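Local coordinates for protein ammonium transporter (Kuenenia stuttgartiensis, PDB 6EU6) that probably senses ammonium at the membrane and passes the signal to a histidine kinase, as a trimeric member of the ammonium transporter family, at residues G219-N224 with L237-T242. Residues are numbered along the deposited sequence; the frame is centred on the assembly and turned at random.
Sequences GWFGFN and LVILNT
Val238 O is gripped twice, by Thr242 N and by Thr242 OG1, which approach it from opposite faces of its carbonyl plane; the hydroxyl bond, Thr242 OG1 to Val238 O, measures 2.8 Å. Val238 faces Asn224, and Thr242 faces both Asn224 and Phe221, across a helical hairpin of the ammonium transporter fold, where helix 206-226 turns back into helix 234-261 and the local axes run 9.0 Å apart at 137°. With its hydroxyl tied back to its own helix, Thr242 sets OG1 against Asn224, 3.3 Å from Asn224 CB. Its methyl reaches instead over to Phe221, Thr242 CG2 lying 3.9 Å from Phe221 CD1. Ile239 meets the same ring with its branch methyl: CG2 makes an off-centre CH-pi contact 4.1 Å from the Phe221 ring centroid, 29° off the normal. The two side chains cross at about a right angle, and the longer arm of Ile239 rests against the carbonyl of Phe221, with CD1 3.7 Å from Phe221 O. Phe221 also belongs to the trimer interface, its ring meeting Phe21 and Phe98 of a neighbouring subunit edge-to-face. Ser284, in a loop, packs on both Val238 and Thr242. Val238 CG1, anti to the backbone N (chi1 167°), presses on the turn of Asn224, 3.5 Å from Asn224 CB.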
loop_
_atom_site.group_PDB
_atom_site.type_symbol
_atom_site.label_atom_id
_atom_site.label_comp_id
_atom_site.label_asym_id
_atom_site.label_seq_id
_atom_site.Cartn_x
_atom_site.Cartn_y
_atom_site.Cartn_z
ATOM N N GLY A 219 3.206 0.558 7.668
ATOM C CA GLY A 219 2.256 0.027 8.642
ATOM C C GLY A 219 2.468 0.418 10.086
ATOM O O GLY A 219 1.490 0.621 10.833
ATOM N N TRP A 220 3.734 0.517 10.496
ATOM C CA TRP A 220 4.066 0.903 11.893
ATOM C C TRP A 220 3.584 2.302 12.212
ATOM O O TRP A 220 3.317 2.608 13.373
ATOM C CB TRP A 220 5.594 0.755 12.200
ATOM C CG TRP A 220 5.852 -0.406 13.030
ATOM C CD1 TRP A 220 5.360 -0.622 14.288
ATOM C CD2 TRP A 220 6.685 -1.538 12.726
ATOM N NE1 TRP A 220 5.827 -1.850 14.769
ATOM C CE2 TRP A 220 6.663 -2.404 13.856
ATOM C CE3 TRP A 220 7.510 -1.865 11.667
ATOM C CZ2 TRP A 220 7.367 -3.580 13.905
ATOM C CZ3 TRP A 220 8.210 -3.054 11.719
ATOM C CH2 TRP A 220 8.120 -3.897 12.840
ATOM N N PHE A 221 3.438 3.162 11.180
ATOM C CA PHE A 221 2.807 4.446 11.378
ATOM C C PHE A 221 1.397 4.334 11.946
ATOM O O PHE A 221 1.008 5.108 12.896
ATOM C CB PHE A 221 2.781 5.311 10.089
ATOM C CG PHE A 221 4.152 5.741 9.585
ATOM C CD1 PHE A 221 5.206 6.018 10.461
ATOM C CD2 PHE A 221 4.398 5.836 8.227
ATOM C CE1 PHE A 221 6.440 6.406 9.970
ATOM C CE2 PHE A 221 5.649 6.196 7.745
ATOM C CZ PHE A 221 6.650 6.495 8.632
ATOM N N GLY A 222 0.629 3.381 11.397
ATOM C CA GLY A 222 -0.701 3.105 11.931
ATOM C C GLY A 222 -0.628 2.407 13.283
ATOM O O GLY A 222 -1.415 2.644 14.193
ATOM N N PHE A 223 0.301 1.481 13.383
ATOM C CA PHE A 223 0.480 0.722 14.642
ATOM C C PHE A 223 0.679 1.648 15.817
ATOM O O PHE A 223 -0.062 1.577 16.832
ATOM C CB PHE A 223 1.663 -0.210 14.408
ATOM C CG PHE A 223 1.639 -1.452 15.214
ATOM C CD1 PHE A 223 2.237 -1.445 16.482
ATOM C CD2 PHE A 223 1.259 -2.631 14.665
ATOM C CE1 PHE A 223 2.276 -2.627 17.221
ATOM C CE2 PHE A 223 1.222 -3.802 15.425
ATOM C CZ PHE A 223 1.720 -3.769 16.713
ATOM N N ASN A 224 1.584 2.630 15.627
ATOM C CA ASN A 224 1.880 3.638 16.640
ATOM C C ASN A 224 0.849 4.774 16.723
ATOM O O ASN A 224 0.285 5.039 17.775
ATOM C CB ASN A 224 3.274 4.223 16.429
ATOM C CG ASN A 224 4.388 3.290 16.943
ATOM O OD1 ASN A 224 4.956 2.526 16.230
ATOM N ND2 ASN A 224 4.717 3.439 18.189
ATOM N N LEU A 237 3.331 13.765 16.214
ATOM C CA LEU A 237 4.488 13.500 17.065
ATOM C C LEU A 237 4.792 12.022 17.053
ATOM O O LEU A 237 5.955 11.645 16.934
ATOM C CB LEU A 237 4.238 14.007 18.509
ATOM C CG LEU A 237 5.274 13.635 19.596
ATOM C CD1 LEU A 237 6.610 14.181 19.225
ATOM C CD2 LEU A 237 4.788 14.205 20.938
ATOM N N VAL A 238 3.751 11.195 17.222
ATOM C CA VAL A 238 3.961 9.740 17.345
ATOM C C VAL A 238 4.569 9.219 16.024
ATOM O O VAL A 238 5.483 8.401 16.001
ATOM C CB VAL A 238 2.639 9.052 17.605
ATOM C CG1 VAL A 238 2.774 7.552 17.411
ATOM C CG2 VAL A 238 2.217 9.399 19.026
ATOM N N ILE A 239 3.978 9.673 14.917
ATOM C CA ILE A 239 4.455 9.195 13.590
ATOM C C ILE A 239 5.857 9.674 13.255
ATOM O O ILE A 239 6.653 8.922 12.733
ATOM C CB ILE A 239 3.406 9.561 12.551
ATOM C CG1 ILE A 239 2.253 8.587 12.804
ATOM C CG2 ILE A 239 3.961 9.418 11.141
ATOM C CD1 ILE A 239 1.045 8.648 11.946
ATOM N N LEU A 240 6.137 10.935 13.554
ATOM C CA LEU A 240 7.475 11.475 13.401
ATOM C C LEU A 240 8.469 10.706 14.259
ATOM O O LEU A 240 9.502 10.262 13.770
ATOM C CB LEU A 240 7.493 12.967 13.752
ATOM C CG LEU A 240 8.898 13.604 13.672
ATOM C CD1 LEU A 240 9.470 13.539 12.226
ATOM C CD2 LEU A 240 8.948 15.044 14.182
ATOM N N ASN A 241 8.118 10.409 15.516
ATOM C CA ASN A 241 9.030 9.628 16.304
ATOM C C ASN A 241 9.216 8.233 15.734
ATOM O O ASN A 241 10.321 7.669 15.798
ATOM C CB ASN A 241 8.535 9.485 17.752
ATOM C CG ASN A 241 8.636 10.756 18.539
ATOM O OD1 ASN A 241 9.395 11.697 18.203
ATOM N ND2 ASN A 241 7.837 10.816 19.612
ATOM N N THR A 242 8.138 7.603 15.234
ATOM C CA THR A 242 8.297 6.292 14.671
ATOM C C THR A 242 9.304 6.341 13.501
ATOM O O THR A 242 10.164 5.541 13.394
ATOM C CB THR A 242 6.910 5.789 14.215
ATOM O OG1 THR A 242 6.079 5.708 15.380
ATOM C CG2 THR A 242 7.003 4.449 13.551
#